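Local coordinates for probable uracil-DNA glycosylase (Acanthamoeba polyphaga mimivirus, PDB 5X55), which belongs to the uracil-DNA glycosylase superfamily and has an alpha/beta fold built round a four-stranded parallel sheet, at residues K182-V186 / K363-F367; S245-T251 / I366-L370. One frame throughout, in Å; residues are numbered along the deposited sequence.

Both contacts are made by the C-terminal tail after helix 350-360; their tail segments overlap at Ile-366 and Phe-367, of which only Ile-366 works in both. Interaction 1 sets the tail against the start of strand 185-189, interaction 2 against the end of helix 244-248 and the start of strand 251-255, its parallel neighbour. In interaction 1 (209 Å²) Val-185 and Ile-366 are buried while the lysine arm lies nearer the surface, and one weak lysine bond joins one apolar touch. In interaction 2 (403 Å²) both tryptophans, Thr-251 and Ile-366 are buried, Phe-367 and Leu-370 exposed, with three well-aligned hydrogen bonds and an edge-to-face tryptophan pair. A probable hydrogen bond, Lys-184 N to Gly-250 O (2.9 Å), links them.

Interaction 1: K182-V186 / K363-F367; sequences KIKVV and KKPIF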
ATOM      1  N   LYS A 182       2.391   9.297 -12.408  1.00 22.02           N
ATOM      2  CA  LYS A 182       1.139   9.853 -11.937  1.00 19.66           C
ATOM      3  C   LYS A 182       0.978   9.747 -10.436  1.00 19.67           C
ATOM      4  O   LYS A 182      -0.039  10.188  -9.903  1.00 25.31           O
ATOM      5  CB  LYS A 182      -0.018   9.156 -12.654  1.00 24.51           C
ATOM      6  CG  LYS A 182       0.126   9.268 -14.167  1.00 30.32           C
ATOM      7  CD  LYS A 182      -0.262  10.673 -14.605  1.00 30.48           C
ATOM      8  CE  LYS A 182      -1.748  10.781 -14.837  1.00 44.75           C
ATOM      9  NZ  LYS A 182      -2.417  11.890 -14.076  1.00 54.00           N
ATOM     10  N   ILE A 183       1.955   9.182  -9.739  1.00 18.86           N
ATOM     11  CA  ILE A 183       1.919   9.148  -8.288  1.00 18.53           C
ATOM     12  C   ILE A 183       2.066  10.560  -7.743  1.00 20.70           C
ATOM     13  O   ILE A 183       2.982  11.295  -8.130  1.00 22.15           O
ATOM     14  CB  ILE A 183       3.032   8.235  -7.750  1.00 19.18           C
ATOM     15  CG1 ILE A 183       2.702   6.775  -8.059  1.00 17.28           C
ATOM     16  CG2 ILE A 183       3.248   8.466  -6.264  1.00 13.18           C
ATOM     17  CD1 ILE A 183       3.914   5.884  -8.133  1.00 17.97           C
ATOM     18  N   LYS A 184       1.170  10.943  -6.829  1.00 21.33           N
ATOM     19  CA  LYS A 184       1.322  12.176  -6.058  1.00 22.11           C
ATOM     20  C   LYS A 184       1.598  11.952  -4.578  1.00 19.35           C
ATOM     21  O   LYS A 184       2.290  12.758  -3.970  1.00 18.51           O
ATOM     22  CB  LYS A 184       0.071  13.043  -6.184  1.00 22.53           C
ATOM     23  CG  LYS A 184      -0.303  13.344  -7.602  1.00 22.98           C
ATOM     24  CD  LYS A 184      -1.806  13.387  -7.728  1.00 26.28           C
ATOM     25  CE  LYS A 184      -2.313  14.770  -7.994  1.00 29.48           C
ATOM     26  NZ  LYS A 184      -3.735  14.694  -8.508  1.00 36.87           N
ATOM     27  N   VAL A 185       1.043  10.897  -3.990  1.00 19.70           N
ATOM     28  CA  VAL A 185       1.137  10.611  -2.566  1.00 15.49           C
ATOM     29  C   VAL A 185       1.403   9.125  -2.439  1.00 16.24           C
ATOM     30  O   VAL A 185       0.798   8.323  -3.159  1.00 16.52           O
ATOM     31  CB  VAL A 185      -0.162  10.990  -1.816  1.00 17.07           C
ATOM     32  CG1 VAL A 185       0.001  10.781  -0.321  1.00 16.84           C
ATOM     33  CG2 VAL A 185      -0.574  12.410  -2.128  1.00 18.74           C
ATOM     34  N   VAL A 186       2.340   8.760  -1.562  1.00 14.68           N
ATOM     35  CA  VAL A 186       2.677   7.369  -1.273  1.00 11.95           C
ATOM     36  C   VAL A 186       2.267   7.109   0.166  1.00 16.97           C
ATOM     37  O   VAL A 186       2.786   7.760   1.083  1.00 19.24           O
ATOM     38  CB  VAL A 186       4.176   7.092  -1.465  1.00 16.90           C
ATOM     39  CG1 VAL A 186       4.492   5.642  -1.085  1.00 12.42           C
ATOM     40  CG2 VAL A 186       4.615   7.413  -2.900  1.00 12.63           C
ATOM     41  N   LYS A 363      -0.068  21.632  -8.261  1.00 44.85           N
ATOM     42  CA  LYS A 363      -0.496  20.335  -8.759  1.00 38.69           C
ATOM     43  C   LYS A 363      -1.994  20.145  -8.541  1.00 39.97           C
ATOM     44  O   LYS A 363      -2.607  20.786  -7.684  1.00 44.49           O
ATOM     45  CB  LYS A 363       0.289  19.222  -8.072  1.00 40.09           C
ATOM     46  CG  LYS A 363       1.792  19.371  -8.232  1.00 40.24           C
ATOM     47  CD  LYS A 363       2.545  18.396  -7.352  1.00 37.96           C
ATOM     48  CE  LYS A 363       3.923  18.114  -7.911  1.00 38.38           C
ATOM     49  NZ  LYS A 363       4.079  16.653  -8.149  1.00 51.89           N
ATOM     50  N   LYS A 364      -2.585  19.257  -9.341  1.00 38.24           N
ATOM     51  CA  LYS A 364      -4.022  19.042  -9.262  1.00 39.92           C
ATOM     52  C   LYS A 364      -4.374  18.379  -7.933  1.00 40.19           C
ATOM     53  O   LYS A 364      -3.680  17.457  -7.496  1.00 37.22           O
ATOM     54  CB  LYS A 364      -4.495  18.173 -10.421  1.00 40.74           C
ATOM     55  CG  LYS A 364      -3.970  18.624 -11.782  1.00 48.27           C
ATOM     56  CD  LYS A 364      -4.958  18.276 -12.898  1.00 49.97           C
ATOM     57  CE  LYS A 364      -4.503  18.807 -14.262  1.00 53.11           C
ATOM     58  NZ  LYS A 364      -4.462  20.301 -14.331  1.00 54.45           N
ATOM     59  N   PRO A 365      -5.425  18.828  -7.259  1.00 37.62           N
ATOM     60  CA  PRO A 365      -5.734  18.295  -5.927  1.00 32.82           C
ATOM     61  C   PRO A 365      -6.303  16.886  -5.997  1.00 29.93           C
ATOM     62  O   PRO A 365      -6.587  16.337  -7.064  1.00 29.49           O
ATOM     63  CB  PRO A 365      -6.773  19.282  -5.379  1.00 35.10           C
ATOM     64  CG  PRO A 365      -7.436  19.823  -6.604  1.00 34.86           C
ATOM     65  CD  PRO A 365      -6.345  19.907  -7.657  1.00 33.94           C
ATOM     66  N   ILE A 366      -6.454  16.295  -4.814  1.00 27.99           N
ATOM     67  CA  ILE A 366      -7.100  15.001  -4.652  1.00 19.53           C
ATOM     68  C   ILE A 366      -8.421  15.229  -3.930  1.00 23.76           C
ATOM     69  O   ILE A 366      -8.452  15.862  -2.864  1.00 21.58           O
ATOM     70  CB  ILE A 366      -6.218  14.012  -3.875  1.00 19.32           C
ATOM     71  CG1 ILE A 366      -4.989  13.606  -4.705  1.00 20.74           C
ATOM     72  CG2 ILE A 366      -7.047  12.809  -3.482  1.00 15.09           C
ATOM     73  CD1 ILE A 366      -3.996  12.710  -3.958  1.00 15.40           C
ATOM     74  N   PHE A 367      -9.510  14.732  -4.520  1.00 15.76           N
ATOM     75  CA  PHE A 367     -10.843  14.855  -3.930  1.00 23.18           C
ATOM     76  C   PHE A 367     -11.102  13.626  -3.075  1.00 20.25           C
ATOM     77  O   PHE A 367     -11.389  12.547  -3.594  1.00 21.21           O
ATOM     78  CB  PHE A 367     -11.905  14.999  -5.012  1.00 21.53           C
ATOM     79  CG  PHE A 367     -11.679  16.157  -5.892  1.00 23.85           C
ATOM     80  CD1 PHE A 367     -12.114  17.418  -5.512  1.00 30.66           C
ATOM     81  CD2 PHE A 367     -10.987  16.011  -7.088  1.00 24.43           C
ATOM     82  CE1 PHE A 367     -11.886  18.526  -6.329  1.00 34.64           C
ATOM     83  CE2 PHE A 367     -10.750  17.106  -7.908  1.00 34.57           C
ATOM     84  CZ  PHE A 367     -11.202  18.372  -7.527  1.00 32.59           C
TER
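Lys-184 reaches across to the tail with its ammonium group, NZ lying 2.9 Å from Lys-364 O in a weak hydrogen bond. The carbon before it is almost as near, CE standing 3.1 Å from Lys-364 O; the oxygen therefore sits to the side of the CE-NZ bond and not ahead of it, which accounts for the weakness. A second carbonyl is more distant, with 3.6 Å between NZ and Pro-365 O. The lysine leaves its backbone with CG beside the N and opposite the carbonyl carbon (chi1 -55°), then bends at chi2 (145°) and chi3 (111°); the result is a partly extended arm. NZ also makes a weak bond to Gln-249 O, and the ammonium group is thereby shared among main-chain oxygens.

Next to this lysine-carbonyl contact the packing is apolar. Val-185 offers its CG2 methyl to the tip of Ile-366, CG2 to CD1 3.9 Å, the two side chains crossing obliquely. The outer branch of Ile-366 is extended and carries CD1 toward the valine. Both residues are buried, and both also touch helix 350-360, Val-185 through Ile-354 and Ile-366 through Leu-358. The arrangement belongs to the alpha/beta core of a uracil-DNA glycosylase superfamily protein: the N-terminal end of 185-189, an inner strand of the parallel sheet (order 251-255, 185-189, 291-295, 312-316), is flanked by the C-terminal tail together with helix 350-360.

Interaction 2: S245-T251 / I366-L370; sequences SWILQGT and IFWDL
Gln-249 and Phe-367 pair through two hydrogen bonds between the glutamine amide and one residue's backbone. From CB, CG leaves opposite the carbonyl carbon (chi1 -61°) and the chain runs extended to CD, which lies about equally far from Phe-367 N and Phe-367 O and so brings the amide alongside the tail. Its OE1 accepts from Phe-367 N at 2.9 Å (N-H...O 163°), the donor tilted from the amide's carbonyl plane, and also lies 3.3 Å from CD2 at the edge of the phenylalanine ring. Its NE2 donates to Phe-367 O at 3.1 Å, and its other bond goes back to Ser-245 O, which it meets from above the carbonyl plane. CD1 of Leu-370 packs beside NE2. Each amide atom thus has a fixed role, which settles the rotation of the group.

Trp-246 and Trp-368 meet at nearly a right angle. The edge of Trp-368 at CE3 stands over one face of Trp-246, with ring planes at 86° and the five- and six-membered ring centroids 4.9 Å apart, a T-shaped stack. At its own edge Trp-246 sends NE1 to Trp-368 O, 2.9 Å away, with O close to the indole plane and the N-H pointing nearly straight at it. Trp-368 NE1 in turn bonds Asn-355 OD1.

Thr-251 OG1 touches CD1 of Ile-366 while donating to Trp-246 O, which also accepts from Thr-251 N on the same face. That second bond, with Gly-250 N to Ile-247 O, forms the Schellman motif ending helix 244-248. The chemistry implies that the tail, lacking regular structure here, is held by side-chain amide and indole groups gripping its main chain.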
ATOM      1  N   SER A 245     -11.242   5.294  -5.365  1.00 17.80           N
ATOM      2  CA  SER A 245     -11.326   6.701  -5.737  1.00 21.04           C
ATOM      3  C   SER A 245     -10.012   7.431  -5.480  1.00 22.76           C
ATOM      4  O   SER A 245      -9.546   8.216  -6.317  1.00 19.58           O
ATOM      5  CB  SER A 245     -12.464   7.359  -4.960  1.00 20.60           C
ATOM      6  OG  SER A 245     -12.461   8.750  -5.190  1.00 27.42           O
ATOM      7  N   TRP A 246      -9.410   7.201  -4.306  1.00 20.22           N
ATOM      8  CA  TRP A 246      -8.159   7.870  -3.973  1.00 14.82           C
ATOM      9  C   TRP A 246      -7.030   7.391  -4.863  1.00 14.39           C
ATOM     10  O   TRP A 246      -6.175   8.185  -5.280  1.00 16.61           O
ATOM     11  CB  TRP A 246      -7.791   7.623  -2.505  1.00 14.28           C
ATOM     12  CG  TRP A 246      -8.797   8.081  -1.526  1.00 17.40           C
ATOM     13  CD1 TRP A 246      -9.932   8.812  -1.779  1.00 18.03           C
ATOM     14  CD2 TRP A 246      -8.780   7.839  -0.119  1.00 15.51           C
ATOM     15  NE1 TRP A 246     -10.613   9.036  -0.616  1.00 19.47           N
ATOM     16  CE2 TRP A 246      -9.928   8.444   0.421  1.00 19.38           C
ATOM     17  CE3 TRP A 246      -7.900   7.162   0.737  1.00 19.22           C
ATOM     18  CZ2 TRP A 246     -10.232   8.383   1.777  1.00 17.50           C
ATOM     19  CZ3 TRP A 246      -8.191   7.109   2.086  1.00 19.48           C
ATOM     20  CH2 TRP A 246      -9.353   7.713   2.594  1.00 21.76           C
ATOM     21  N   ILE A 247      -6.988   6.089  -5.130  1.00 17.86           N
ATOM     22  CA  ILE A 247      -5.869   5.526  -5.870  1.00 14.75           C
ATOM     23  C   ILE A 247      -5.913   5.987  -7.311  1.00 20.22           C
ATOM     24  O   ILE A 247      -4.876   6.337  -7.891  1.00 20.51           O
ATOM     25  CB  ILE A 247      -5.882   3.995  -5.746  1.00 18.30           C
ATOM     26  CG1 ILE A 247      -5.692   3.596  -4.277  1.00 16.45           C
ATOM     27  CG2 ILE A 247      -4.829   3.330  -6.673  1.00 16.44           C
ATOM     28  CD1 ILE A 247      -6.140   2.186  -4.010  1.00 18.37           C
ATOM     29  N   LEU A 248      -7.115   6.039  -7.902  1.00 22.14           N
ATOM     30  CA  LEU A 248      -7.246   6.508  -9.282  1.00 19.41           C
ATOM     31  C   LEU A 248      -6.757   7.943  -9.447  1.00 21.71           C
ATOM     32  O   LEU A 248      -6.340   8.327 -10.545  1.00 28.93           O
ATOM     33  CB  LEU A 248      -8.694   6.390  -9.733  1.00 18.72           C
ATOM     34  CG  LEU A 248      -9.145   4.960 -10.022  1.00 23.65           C
ATOM     35  CD1 LEU A 248     -10.647   4.794  -9.796  1.00 19.74           C
ATOM     36  CD2 LEU A 248      -8.752   4.557 -11.454  1.00 25.93           C
ATOM     37  N   GLN A 249      -6.790   8.740  -8.374  1.00 19.80           N
ATOM     38  CA  GLN A 249      -6.365  10.136  -8.390  1.00 19.33           C
ATOM     39  C   GLN A 249      -4.913  10.322  -7.968  1.00 20.87           C
ATOM     40  O   GLN A 249      -4.496  11.454  -7.694  1.00 22.62           O
ATOM     41  CB  GLN A 249      -7.271  10.984  -7.491  1.00 18.33           C
ATOM     42  CG  GLN A 249      -8.765  11.013  -7.913  1.00 15.26           C
ATOM     43  CD  GLN A 249      -9.627  11.757  -6.911  1.00 15.76           C
ATOM     44  OE1 GLN A 249      -9.592  12.987  -6.826  1.00 16.12           O
ATOM     45  NE2 GLN A 249     -10.368  11.007  -6.105  1.00 16.20           N
ATOM     46  N   GLY A 250      -4.132   9.250  -7.903  1.00 19.84           N
ATOM     47  CA  GLY A 250      -2.717   9.364  -7.639  1.00 20.02           C
ATOM     48  C   GLY A 250      -2.269   9.066  -6.222  1.00 17.86           C
ATOM     49  O   GLY A 250      -1.127   9.387  -5.882  1.00 18.12           O
ATOM     50  N   THR A 251      -3.113   8.454  -5.391  1.00 14.89           N
ATOM     51  CA  THR A 251      -2.696   8.015  -4.065  1.00 15.66           C
ATOM     52  C   THR A 251      -2.128   6.597  -4.182  1.00 17.67           C
ATOM     53  O   THR A 251      -2.875   5.631  -4.381  1.00 16.28           O
ATOM     54  CB  THR A 251      -3.854   8.078  -3.069  1.00 15.32           C
ATOM     55  OG1 THR A 251      -4.598   9.284  -3.281  1.00 13.48           O
ATOM     56  CG2 THR A 251      -3.301   8.098  -1.643  1.00 12.96           C
ATOM     57  N   ILE A 366      -6.454  16.295  -4.814  1.00 27.99           N
ATOM     58  CA  ILE A 366      -7.100  15.001  -4.652  1.00 19.53           C
ATOM     59  C   ILE A 366      -8.421  15.229  -3.930  1.00 23.76           C
ATOM     60  O   ILE A 366      -8.452  15.862  -2.864  1.00 21.58           O
ATOM     61  CB  ILE A 366      -6.218  14.012  -3.875  1.00 19.32           C
ATOM     62  CG1 ILE A 366      -4.989  13.606  -4.705  1.00 20.74           C
ATOM     63  CG2 ILE A 366      -7.047  12.809  -3.482  1.00 15.09           C
ATOM     64  CD1 ILE A 366      -3.996  12.710  -3.958  1.00 15.40           C
ATOM     65  N   PHE A 367      -9.510  14.732  -4.520  1.00 15.76           N
ATOM     66  CA  PHE A 367     -10.843  14.855  -3.930  1.00 23.18           C
ATOM     67  C   PHE A 367     -11.102  13.626  -3.075  1.00 20.25           C
ATOM     68  O   PHE A 367     -11.389  12.547  -3.594  1.00 21.21           O
ATOM     69  CB  PHE A 367     -11.905  14.999  -5.012  1.00 21.53           C
ATOM     70  CG  PHE A 367     -11.679  16.157  -5.892  1.00 23.85           C
ATOM     71  CD1 PHE A 367     -12.114  17.418  -5.512  1.00 30.66           C
ATOM     72  CD2 PHE A 367     -10.987  16.011  -7.088  1.00 24.43           C
ATOM     73  CE1 PHE A 367     -11.886  18.526  -6.329  1.00 34.64           C
ATOM     74  CE2 PHE A 367     -10.750  17.106  -7.908  1.00 34.57           C
ATOM     75  CZ  PHE A 367     -11.202  18.372  -7.527  1.00 32.59           C
ATOM     76  N   TRP A 368     -11.014  13.798  -1.760  1.00 19.30           N
ATOM     77  CA  TRP A 368     -11.100  12.653  -0.859  1.00 21.27           C
ATOM     78  C   TRP A 368     -12.518  12.148  -0.690  1.00 23.42           C
ATOM     79  O   TRP A 368     -12.704  10.992  -0.317  1.00 24.82           O
ATOM     80  CB  TRP A 368     -10.534  13.013   0.514  1.00 17.79           C
ATOM     81  CG  TRP A 368      -9.145  13.523   0.412  1.00 18.94           C
ATOM     82  CD1 TRP A 368      -8.720  14.808   0.568  1.00 15.51           C
ATOM     83  CD2 TRP A 368      -7.994  12.751   0.094  1.00 17.97           C
ATOM     84  NE1 TRP A 368      -7.363  14.886   0.373  1.00 17.28           N
ATOM     85  CE2 TRP A 368      -6.891  13.634   0.075  1.00 21.12           C
ATOM     86  CE3 TRP A 368      -7.786  11.398  -0.187  1.00 16.65           C
ATOM     87  CZ2 TRP A 368      -5.591  13.199  -0.202  1.00 17.02           C
ATOM     88  CZ3 TRP A 368      -6.493  10.961  -0.456  1.00 17.06           C
ATOM     89  CH2 TRP A 368      -5.412  11.863  -0.463  1.00 18.81           C
ATOM     90  N   ASP A 369     -13.520  12.982  -0.935  1.00 25.28           N
ATOM     91  CA  ASP A 369     -14.866  12.552  -0.590  1.00 31.91           C
ATOM     92  C   ASP A 369     -15.587  11.901  -1.765  1.00 38.59           C
ATOM     93  O   ASP A 369     -16.068  10.776  -1.619  1.00 59.57           O
ATOM     94  CB  ASP A 369     -15.687  13.728  -0.059  1.00 34.41           C
ATOM     95  CG  ASP A 369     -16.816  13.278   0.856  1.00 35.42           C
ATOM     96  OD1 ASP A 369     -16.967  12.054   1.058  1.00 35.66           O
ATOM     97  OD2 ASP A 369     -17.555  14.152   1.368  1.00 42.74           O
ATOM     98  N   LEU A 370     -15.654  12.582  -2.914  1.00 32.77           N
ATOM     99  CA  LEU A 370     -16.400  12.159  -4.129  1.00 43.05           C
ATOM    100  C   LEU A 370     -17.488  11.081  -3.987  1.00 47.36           C
ATOM    101  O   LEU A 370     -18.655  11.335  -4.314  1.00 49.27           O
ATOM    102  CB  LEU A 370     -15.426  11.673  -5.210  1.00 34.74           C
ATOM    103  CG  LEU A 370     -14.507  12.714  -5.833  1.00 31.49           C
ATOM    104  CD1 LEU A 370     -13.899  12.194  -7.129  1.00 30.76           C
ATOM    105  CD2 LEU A 370     -15.241  14.021  -6.049  1.00 33.71           C
ATOM    106  OXT LEU A 370     -17.242   9.933  -3.599  1.00 46.25           O
TER
HETATM  107  O   HOH W   1     -12.884  10.334  -3.403  1.00 23.50           O